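Polyketide synthase associated protein 5 (Mycobacterium tuberculosis, PDB 1Q9J) probably catalyses the final step of dimycocerosate ester synthesis, transferring mycocerosyl groups from the acyl carrier domain of mycocerosic acid synthase onto phthiocerol, phthiodiolone and phenolphthiocerol. Local coordinates at residues 214-219 / 402-407; 377-382 / 390-395; 218-223 / 385-390. One frame throughout, in Å; residues are numbered along the deposited sequence.

Contact 1: residues 214-219 / 402-407; sequences TRLWLS and SLEAIR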
loop_
_atom_site.group_PDB
_atom_site.type_symbol
_atom_site.label_atom_id
_atom_site.label_comp_id
_atom_site.label_asym_id
_atom_site.label_seq_id
_atom_site.Cartn_x
_atom_site.Cartn_y
_atom_site.Cartn_z
ATOM N N THR A 214 6.748 -12.630 -1.689
ATOM C CA THR A 214 6.237 -13.996 -1.608
ATOM C C THR A 214 4.727 -13.909 -1.457
ATOM O O THR A 214 4.216 -12.996 -0.819
ATOM C CB THR A 214 6.770 -14.736 -0.393
ATOM O OG1 THR A 214 8.194 -14.831 -0.476
ATOM C CG2 THR A 214 6.172 -16.128 -0.341
ATOM N N ARG A 215 4.013 -14.872 -2.012
ATOM C CA ARG A 215 2.576 -14.815 -1.921
ATOM C C ARG A 215 1.916 -16.195 -1.825
ATOM O O ARG A 215 2.208 -17.096 -2.624
ATOM C CB ARG A 215 2.078 -14.014 -3.122
ATOM C CG ARG A 215 0.592 -13.949 -3.331
ATOM C CD ARG A 215 0.279 -12.671 -4.072
ATOM N NE ARG A 215 -0.693 -12.843 -5.140
ATOM C CZ ARG A 215 -1.255 -11.835 -5.799
ATOM N NH1 ARG A 215 -0.947 -10.577 -5.498
ATOM N NH2 ARG A 215 -2.120 -12.082 -6.773
ATOM N N LEU A 216 1.047 -16.360 -0.824
ATOM C CA LEU A 216 0.324 -17.619 -0.595
ATOM C C LEU A 216 -1.167 -17.363 -0.629
ATOM O O LEU A 216 -1.629 -16.368 -0.087
ATOM C CB LEU A 216 0.673 -18.200 0.770
ATOM C CG LEU A 216 2.125 -18.622 0.925
ATOM C CD1 LEU A 216 2.370 -19.152 2.335
ATOM C CD2 LEU A 216 2.431 -19.684 -0.118
ATOM N N TRP A 217 -1.917 -18.265 -1.253
ATOM C CA TRP A 217 -3.363 -18.114 -1.336
ATOM C C TRP A 217 -4.134 -19.010 -0.365
ATOM O O TRP A 217 -3.563 -19.687 0.497
ATOM C CB TRP A 217 -3.857 -18.404 -2.754
ATOM C CG TRP A 217 -3.539 -17.357 -3.754
ATOM C CD1 TRP A 217 -2.303 -16.940 -4.131
ATOM C CD2 TRP A 217 -4.478 -16.605 -4.532
ATOM N NE1 TRP A 217 -2.408 -15.972 -5.096
ATOM C CE2 TRP A 217 -3.736 -15.744 -5.362
ATOM C CE3 TRP A 217 -5.879 -16.572 -4.604
ATOM C CZ2 TRP A 217 -4.349 -14.852 -6.271
ATOM C CZ3 TRP A 217 -6.490 -15.684 -5.509
ATOM C CH2 TRP A 217 -5.722 -14.838 -6.324
ATOM N N LEU A 218 -5.454 -18.984 -0.524
ATOM C CA LEU A 218 -6.382 -19.764 0.279
ATOM C C LEU A 218 -7.569 -20.137 -0.581
ATOM O O LEU A 218 -8.064 -19.322 -1.363
ATOM C CB LEU A 218 -6.859 -18.962 1.484
ATOM C CG LEU A 218 -6.003 -19.158 2.728
ATOM C CD1 LEU A 218 -6.499 -18.278 3.862
ATOM C CD2 LEU A 218 -6.074 -20.623 3.115
ATOM N N SER A 219 -8.019 -21.377 -0.434
ATOM C CA SER A 219 -9.152 -21.876 -1.200
ATOM C C SER A 219 -10.408 -21.102 -0.852
ATOM O O SER A 219 -10.587 -20.679 0.291
ATOM C CB SER A 219 -9.379 -23.360 -0.905
ATOM O OG SER A 219 -9.513 -23.584 0.491
ATOM N N SER A 402 7.701 -17.912 7.241
ATOM C CA SER A 402 6.659 -17.386 8.108
ATOM C C SER A 402 5.292 -17.391 7.429
ATOM O O SER A 402 4.281 -17.679 8.060
ATOM C CB SER A 402 7.019 -15.961 8.504
ATOM O OG SER A 402 7.396 -15.232 7.345
ATOM N N LEU A 403 5.274 -17.070 6.140
ATOM C CA LEU A 403 4.028 -17.023 5.379
ATOM C C LEU A 403 3.323 -18.365 5.366
ATOM O O LEU A 403 2.097 -18.434 5.309
ATOM C CB LEU A 403 4.295 -16.596 3.937
ATOM C CG LEU A 403 3.290 -15.614 3.355
ATOM C CD1 LEU A 403 3.582 -14.243 3.931
ATOM C CD2 LEU A 403 3.384 -15.584 1.844
ATOM N N GLU A 404 4.098 -19.441 5.394
ATOM C CA GLU A 404 3.507 -20.770 5.393
ATOM C C GLU A 404 3.039 -21.116 6.806
ATOM O O GLU A 404 1.974 -21.705 6.985
ATOM C CB GLU A 404 4.516 -21.804 4.893
ATOM C CG GLU A 404 3.888 -23.160 4.633
ATOM C CD GLU A 404 2.715 -23.074 3.677
ATOM O OE1 GLU A 404 2.934 -22.715 2.497
ATOM O OE2 GLU A 404 1.571 -23.360 4.109
ATOM N N ALA A 405 3.841 -20.744 7.802
ATOM C CA ALA A 405 3.501 -20.983 9.206
ATOM C C ALA A 405 2.165 -20.310 9.478
ATOM O O ALA A 405 1.276 -20.879 10.111
ATOM C CB ALA A 405 4.573 -20.394 10.114
ATOM N N ILE A 406 2.051 -19.083 8.982
ATOM C CA ILE A 406 0.855 -18.274 9.114
ATOM C C ILE A 406 -0.245 -18.901 8.265
ATOM O O ILE A 406 -1.420 -18.894 8.635
ATOM C CB ILE A 406 1.131 -16.846 8.611
ATOM C CG1 ILE A 406 2.232 -16.213 9.465
ATOM C CG2 ILE A 406 -0.140 -16.015 8.637
ATOM C CD1 ILE A 406 2.700 -14.874 8.971
ATOM N N ARG A 407 0.160 -19.454 7.128
ATOM C CA ARG A 407 -0.754 -20.095 6.186
ATOM C C ARG A 407 -1.577 -21.191 6.852
ATOM O O ARG A 407 -2.802 -21.104 6.928
ATOM C CB ARG A 407 0.048 -20.698 5.023
ATOM C CG ARG A 407 -0.559 -20.520 3.626
ATOM C CD ARG A 407 -1.803 -21.367 3.389
ATOM N NE ARG A 407 -2.858 -21.066 4.351
ATOM C CZ ARG A 407 -3.454 -19.882 4.475
ATOM N NH1 ARG A 407 -3.105 -18.871 3.692
ATOM N NH2 ARG A 407 -4.398 -19.705 5.393
#

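Contact 2: residues 377-382 / 390-395; sequences DLYSCA and IEHHGH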
loop_
_atom_site.group_PDB
_atom_site.type_symbol
_atom_site.label_atom_id
_atom_site.label_comp_id
_atom_site.label_asym_id
_atom_site.label_seq_id
_atom_site.Cartn_x
_atom_site.Cartn_y
_atom_site.Cartn_z
ATOM N N ASP A 377 10.592 -4.860 5.731
ATOM C CA ASP A 377 10.063 -6.142 6.165
ATOM C C ASP A 377 8.569 -5.891 6.356
ATOM O O ASP A 377 8.162 -5.309 7.356
ATOM C CB ASP A 377 10.697 -6.571 7.485
ATOM C CG ASP A 377 10.850 -8.063 7.580
ATOM O OD1 ASP A 377 9.902 -8.771 7.150
ATOM O OD2 ASP A 377 11.911 -8.522 8.077
ATOM N N LEU A 378 7.748 -6.327 5.408
ATOM C CA LEU A 378 6.323 -6.069 5.526
ATOM C C LEU A 378 5.378 -7.204 5.134
ATOM O O LEU A 378 5.633 -7.925 4.175
ATOM C CB LEU A 378 5.978 -4.815 4.714
ATOM C CG LEU A 378 4.494 -4.448 4.551
ATOM C CD1 LEU A 378 4.117 -3.293 5.460
ATOM C CD2 LEU A 378 4.240 -4.089 3.114
ATOM N N TYR A 379 4.285 -7.357 5.887
ATOM C CA TYR A 379 3.272 -8.380 5.607
ATOM C C TYR A 379 2.066 -7.658 4.987
ATOM O O TYR A 379 1.926 -6.445 5.120
ATOM C CB TYR A 379 2.824 -9.094 6.892
ATOM C CG TYR A 379 3.805 -10.104 7.456
ATOM C CD1 TYR A 379 4.731 -9.738 8.432
ATOM C CD2 TYR A 379 3.803 -11.430 7.011
ATOM C CE1 TYR A 379 5.627 -10.663 8.953
ATOM C CE2 TYR A 379 4.696 -12.365 7.522
ATOM C CZ TYR A 379 5.606 -11.976 8.497
ATOM O OH TYR A 379 6.488 -12.896 9.026
ATOM N N SER A 380 1.191 -8.399 4.325
ATOM C CA SER A 380 0.039 -7.788 3.695
ATOM C C SER A 380 -1.002 -8.840 3.342
ATOM O O SER A 380 -0.661 -9.997 3.145
ATOM C CB SER A 380 0.499 -7.046 2.441
ATOM O OG SER A 380 -0.393 -7.261 1.342
ATOM N N CYS A 381 -2.269 -8.456 3.263
ATOM C CA CYS A 381 -3.288 -9.439 2.928
ATOM C C CYS A 381 -4.404 -8.806 2.125
ATOM O O CYS A 381 -4.516 -7.589 2.084
ATOM C CB CYS A 381 -3.854 -10.079 4.203
ATOM S SG CYS A 381 -4.621 -8.921 5.351
ATOM N N ALA A 382 -5.216 -9.636 1.480
ATOM C CA ALA A 382 -6.343 -9.167 0.686
ATOM C C ALA A 382 -7.178 -10.362 0.233
ATOM O O ALA A 382 -6.668 -11.474 0.060
ATOM C CB ALA A 382 -5.859 -8.372 -0.517
ATOM N N ILE A 390 -2.117 -13.968 1.480
ATOM C CA ILE A 390 -1.092 -13.505 2.401
ATOM C C ILE A 390 0.133 -13.137 1.568
ATOM O O ILE A 390 0.385 -13.747 0.526
ATOM C CB ILE A 390 -0.680 -14.613 3.380
ATOM C CG1 ILE A 390 -1.866 -15.033 4.236
ATOM C CG2 ILE A 390 0.433 -14.127 4.274
ATOM C CD1 ILE A 390 -1.542 -16.217 5.132
ATOM N N GLU A 391 0.889 -12.149 2.041
ATOM C CA GLU A 391 2.092 -11.698 1.357
ATOM C C GLU A 391 3.171 -11.208 2.306
ATOM O O GLU A 391 2.891 -10.674 3.378
ATOM C CB GLU A 391 1.769 -10.577 0.373
ATOM C CG GLU A 391 0.988 -11.016 -0.834
ATOM C CD GLU A 391 0.969 -9.952 -1.910
ATOM O OE1 GLU A 391 0.297 -10.148 -2.943
ATOM O OE2 GLU A 391 1.627 -8.911 -1.716
ATOM N N HIS A 392 4.414 -11.394 1.892
ATOM C CA HIS A 392 5.550 -10.955 2.673
ATOM C C HIS A 392 6.437 -10.273 1.624
ATOM O O HIS A 392 6.778 -10.866 0.591
ATOM C CB HIS A 392 6.241 -12.158 3.304
ATOM C CG HIS A 392 7.047 -11.826 4.524
ATOM N ND1 HIS A 392 7.499 -10.552 4.800
ATOM C CD2 HIS A 392 7.545 -12.621 5.499
ATOM C CE1 HIS A 392 8.249 -10.580 5.890
ATOM N NE2 HIS A 392 8.295 -11.821 6.332
ATOM N N HIS A 393 6.753 -9.011 1.897
ATOM C CA HIS A 393 7.545 -8.161 1.030
ATOM C C HIS A 393 8.878 -7.893 1.665
ATOM O O HIS A 393 8.981 -7.874 2.888
ATOM C CB HIS A 393 6.855 -6.819 0.832
ATOM C CG HIS A 393 5.541 -6.911 0.134
ATOM N ND1 HIS A 393 5.393 -6.640 -1.209
ATOM C CD2 HIS A 393 4.311 -7.241 0.590
ATOM C CE1 HIS A 393 4.127 -6.795 -1.549
ATOM N NE2 HIS A 393 3.449 -7.160 -0.474
ATOM N N GLY A 394 9.900 -7.670 0.843
ATOM C CA GLY A 394 11.212 -7.371 1.386
ATOM C C GLY A 394 12.272 -8.433 1.234
ATOM O O GLY A 394 11.980 -9.622 1.100
ATOM N N HIS A 395 13.519 -7.978 1.264
ATOM C CA HIS A 395 14.682 -8.855 1.142
ATOM C C HIS A 395 14.887 -9.615 2.451
ATOM O O HIS A 395 15.514 -9.110 3.384
ATOM C CB HIS A 395 15.936 -8.027 0.844
ATOM C CG HIS A 395 15.841 -7.207 -0.406
ATOM N ND1 HIS A 395 15.779 -7.766 -1.665
ATOM C CD2 HIS A 395 15.813 -5.866 -0.590
ATOM C CE1 HIS A 395 15.720 -6.804 -2.571
ATOM N NE2 HIS A 395 15.739 -5.641 -1.944
#

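Contact 3: residues 218-223 / 385-390; sequences LSKQQT and AGQLII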
loop_
_atom_site.group_PDB
_atom_site.type_symbol
_atom_site.label_atom_id
_atom_site.label_comp_id
_atom_site.label_asym_id
_atom_site.label_seq_id
_atom_site.Cartn_x
_atom_site.Cartn_y
_atom_site.Cartn_z
ATOM N N LEU A 218 -5.454 -18.984 -0.524
ATOM C CA LEU A 218 -6.382 -19.764 0.279
ATOM C C LEU A 218 -7.569 -20.137 -0.581
ATOM O O LEU A 218 -8.064 -19.322 -1.363
ATOM C CB LEU A 218 -6.859 -18.962 1.484
ATOM C CG LEU A 218 -6.003 -19.158 2.728
ATOM C CD1 LEU A 218 -6.499 -18.278 3.862
ATOM C CD2 LEU A 218 -6.074 -20.623 3.115
ATOM N N SER A 219 -8.019 -21.377 -0.434
ATOM C CA SER A 219 -9.152 -21.876 -1.200
ATOM C C SER A 219 -10.408 -21.102 -0.852
ATOM O O SER A 219 -10.587 -20.679 0.291
ATOM C CB SER A 219 -9.379 -23.360 -0.905
ATOM O OG SER A 219 -9.513 -23.584 0.491
ATOM N N LYS A 220 -11.273 -20.917 -1.845
ATOM C CA LYS A 220 -12.530 -20.210 -1.640
ATOM C C LYS A 220 -13.160 -20.713 -0.348
ATOM O O LYS A 220 -13.810 -19.959 0.372
ATOM C CB LYS A 220 -13.481 -20.468 -2.812
ATOM C CG LYS A 220 -13.036 -19.839 -4.126
ATOM C CD LYS A 220 -13.599 -20.600 -5.318
ATOM C CE LYS A 220 -12.954 -21.989 -5.434
ATOM N NZ LYS A 220 -13.482 -22.794 -6.579
ATOM N N GLN A 221 -12.956 -21.992 -0.049
ATOM C CA GLN A 221 -13.509 -22.563 1.166
ATOM C C GLN A 221 -12.735 -22.143 2.406
ATOM O O GLN A 221 -13.305 -21.537 3.305
ATOM C CB GLN A 221 -13.558 -24.088 1.085
ATOM C CG GLN A 221 -14.928 -24.647 0.717
ATOM C CD GLN A 221 -16.067 -23.963 1.470
ATOM O OE1 GLN A 221 -16.588 -22.935 1.028
ATOM N NE2 GLN A 221 -16.443 -24.522 2.620
ATOM N N GLN A 222 -11.446 -22.462 2.460
ATOM C CA GLN A 222 -10.637 -22.102 3.618
ATOM C C GLN A 222 -10.834 -20.645 4.018
ATOM O O GLN A 222 -10.701 -20.293 5.192
ATOM C CB GLN A 222 -9.158 -22.334 3.343
ATOM C CG GLN A 222 -8.730 -23.767 3.333
ATOM C CD GLN A 222 -7.311 -23.891 2.852
ATOM O OE1 GLN A 222 -6.993 -23.501 1.726
ATOM N NE2 GLN A 222 -6.441 -24.429 3.698
ATOM N N THR A 223 -11.127 -19.790 3.042
ATOM C CA THR A 223 -11.351 -18.377 3.337
ATOM C C THR A 223 -12.662 -18.308 4.129
ATOM O O THR A 223 -12.666 -17.882 5.286
ATOM C CB THR A 223 -11.459 -17.523 2.033
ATOM O OG1 THR A 223 -10.297 -17.740 1.225
ATOM C CG2 THR A 223 -11.531 -16.038 2.361
ATOM N N ALA A 385 -11.271 -12.511 -5.238
ATOM C CA ALA A 385 -12.240 -13.501 -5.680
ATOM C C ALA A 385 -12.678 -14.410 -4.537
ATOM O O ALA A 385 -12.814 -15.625 -4.708
ATOM C CB ALA A 385 -11.633 -14.334 -6.799
ATOM N N GLY A 386 -12.898 -13.816 -3.372
ATOM C CA GLY A 386 -13.305 -14.597 -2.225
ATOM C C GLY A 386 -12.220 -15.537 -1.731
ATOM O O GLY A 386 -12.503 -16.603 -1.179
ATOM N N GLN A 387 -10.968 -15.149 -1.930
ATOM C CA GLN A 387 -9.844 -15.962 -1.488
ATOM C C GLN A 387 -8.841 -15.047 -0.804
ATOM O O GLN A 387 -8.409 -14.048 -1.377
ATOM C CB GLN A 387 -9.190 -16.653 -2.685
ATOM C CG GLN A 387 -10.198 -17.299 -3.636
ATOM C CD GLN A 387 -9.544 -17.937 -4.863
ATOM O OE1 GLN A 387 -8.698 -18.830 -4.735
ATOM N NE2 GLN A 387 -9.944 -17.489 -6.061
ATOM N N LEU A 388 -8.498 -15.388 0.431
ATOM C CA LEU A 388 -7.547 -14.604 1.190
ATOM C C LEU A 388 -6.164 -14.803 0.614
ATOM O O LEU A 388 -5.803 -15.912 0.231
ATOM C CB LEU A 388 -7.528 -15.024 2.657
ATOM C CG LEU A 388 -6.346 -14.455 3.450
ATOM C CD1 LEU A 388 -6.375 -12.944 3.408
ATOM C CD2 LEU A 388 -6.393 -14.953 4.878
ATOM N N ILE A 389 -5.394 -13.725 0.559
ATOM C CA ILE A 389 -4.045 -13.782 0.034
ATOM C C ILE A 389 -3.058 -13.157 1.012
ATOM O O ILE A 389 -3.149 -11.971 1.333
ATOM C CB ILE A 389 -3.941 -13.027 -1.291
ATOM C CG1 ILE A 389 -4.929 -13.588 -2.295
ATOM C CG2 ILE A 389 -2.534 -13.132 -1.837
ATOM C CD1 ILE A 389 -4.993 -12.768 -3.563
ATOM N N ILE A 390 -2.117 -13.968 1.480
ATOM C CA ILE A 390 -1.092 -13.505 2.401
ATOM C C ILE A 390 0.133 -13.137 1.568
ATOM O O ILE A 390 0.385 -13.747 0.526
ATOM C CB ILE A 390 -0.680 -14.613 3.380
ATOM C CG1 ILE A 390 -1.866 -15.033 4.236
ATOM C CG2 ILE A 390 0.433 -14.127 4.274
ATOM C CD1 ILE A 390 -1.542 -16.217 5.132
#

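Contact 1: residues 214-219 / 402-407
L403 meets the strand with one branch: its CD2 lies 3.4 Å from L216 CG, and the same methyl touches T214 CG2 at 3.6 Å. The L403 side chain runs alongside those of T214 and L216 but points the other way, so the three interleave instead of meeting end on. T214 CG2 is anti to the backbone N (chi1 -62° for OG1), which turns a methyl and not the hydroxyl toward L403.

One residue on, E404 crosses L216 at about a right angle. A bend at chi2 brings its carboxylate back to the leucine's CD1 methyl, with OE1 3.6 Å from L216 CD1, a van der Waals contact of a carboxylate oxygen with a methyl.

The helix is 399-412, near the C-terminus, and it covers one face of edge strand 213-216 in the six-stranded mixed sheet. Strand 214-216 and helix 402-407 run nearly parallel, their axes at 15° and 9.0 Å apart: a helix layered on a sheet, nearly aligned with its edge strand. In the same layer L403 and R407 also rest on I390 of the neighbouring strand, while A405 and I406 turn to helix 237-253.

R407, a turn after L403, uses its aliphatic part first: CG packs 3.5 Å from L216 CD1. Bends at chi2 (-71°) and chi3 then carry the guanidinium toward L218, whose CD2 stands over the centre of one face. R407 NH1 comes to 3.3 Å from W217 O, obliquely to the guanidinium plane.

Contact 2: residues 377-382 / 390-395
L378 and H393 face each other as a hydrogen-bonded pair of an antiparallel beta hairpin, strands 378-384 and 387-393, in the interior of the six-stranded sheet. Both backbone bonds of the pair are close to straight: L378 N reaches H393 O at 3.2 Å (177° at the hydrogen), and H393 N reaches L378 O at 2.8 Å.

L378 O has a second donor, the imidazole nitrogen H392 ND1, in a long, bent bond of 3.3 Å with the oxygen tilted from the ring plane. That donor sits 64° out of the carbonyl plane, whereas H393 N approaches nearly head-on, so the two N-H groups take different parts of the oxygen. H392 CG is anti to its own backbone N, a rotation that swings the ring back to L378 O.

The next hydrogen-bonded pair is less regular. S380 N donates to E391 O at 3.0 Å, and the return bond from E391 N to S380 O is weak. Between these pairs, Y379 and H392 form a non-hydrogen-bonded pair whose backbone groups turn outward, Y379 bonding to F343 and T345 and H392 to T214. Their rings stack face to face, centroids 4.0 Å apart and planes 27° apart. The phenol oxygen is satisfied beyond the hairpin, by E249 OE2 and S402 OG.

On the face of L378, S380, E391 and H393, L378 comes within about 9 Å, side chain to side chain, of H124, the likely proton acceptor. E391 divides its carboxylate on this face: OE1 forms a salt bridge with R215, and OE2 takes a weak bond from H393 NE2 at 2.8 Å.

Contact 3: residues 218-223 / 385-390
The backbone amide of L388, near the start of strand 387-393, donates to a side-chain hydroxyl: L388 N to T223 OG1 measures 3.1 Å, with 159° at the hydrogen. This is the one hydrogen bond that joins the two segments, and the hydroxyl may take the place where a neighbouring strand could have offered a carbonyl. The two backbones do come close beside it, L218 N to L388 O being 3.2 Å, but the angle there is too poor for a bond. Further along, L216 and I390 do pair by backbone bonding between strands 213-216 and 387-393.

T223 stands in the first turn of helix 220-230, and its OG1 lies beside the backbone N (chi1 -55°), facing back to the helix start. From there OG1 donates to S219 O at 3.1 Å, arriving 51° out of the carbonyl plane; S219 O also takes T223 N.

S219 is the N-cap, and with Q222 it makes a capping box. Q222 N donates to S219 OG at 3.0 Å, and S219 N returns a bond to Q222 OE1 at 3.2 Å. S219 OG donates to that same OE1 at 2.8 Å, so the amide oxygen collects two donors of S219, its backbone N-H and its hydroxyl.

Apolar contacts flank these bonds. L218 and L388 lie side by side, pointing the same way, with CD1 of L218 3.5 Å from CD2 of L388. K220 and Q387 likewise run alongside each other, K220 CG to Q387 CG 3.8 Å, before the lysine amine leads away.

Since T223 OG1 accepts from the strand and donates its hydrogen in a bond to S219 O, one hydroxyl couples the strand's beginning to the capped helix turn, with both of its roles assigned.

Strand 387-393 is common ground: it supplies one side of contacts 2 and 3, and in the sheet it lies between strands 213-216 and 378-384. Contact 1, centred 10 Å from each of the others, is joined to contact 2 through a probable hydrogen bond, T214 N to H392 O (2.9 Å), and the R215 NH1 to E391 OE1 salt bridge (2.9 Å). Another probable hydrogen bond, L216 O to I390 N, also 2.9 Å, ties it to contact 3. Contacts 2 and 3, 16 Å apart by centres, share I390. Helix 399-412 backs the same sheet. Only contact 2 approaches the probable catalytic region, L378 lying about 12 Å from D128 between side chains; contacts 1 and 3 are remote from the annotated residues.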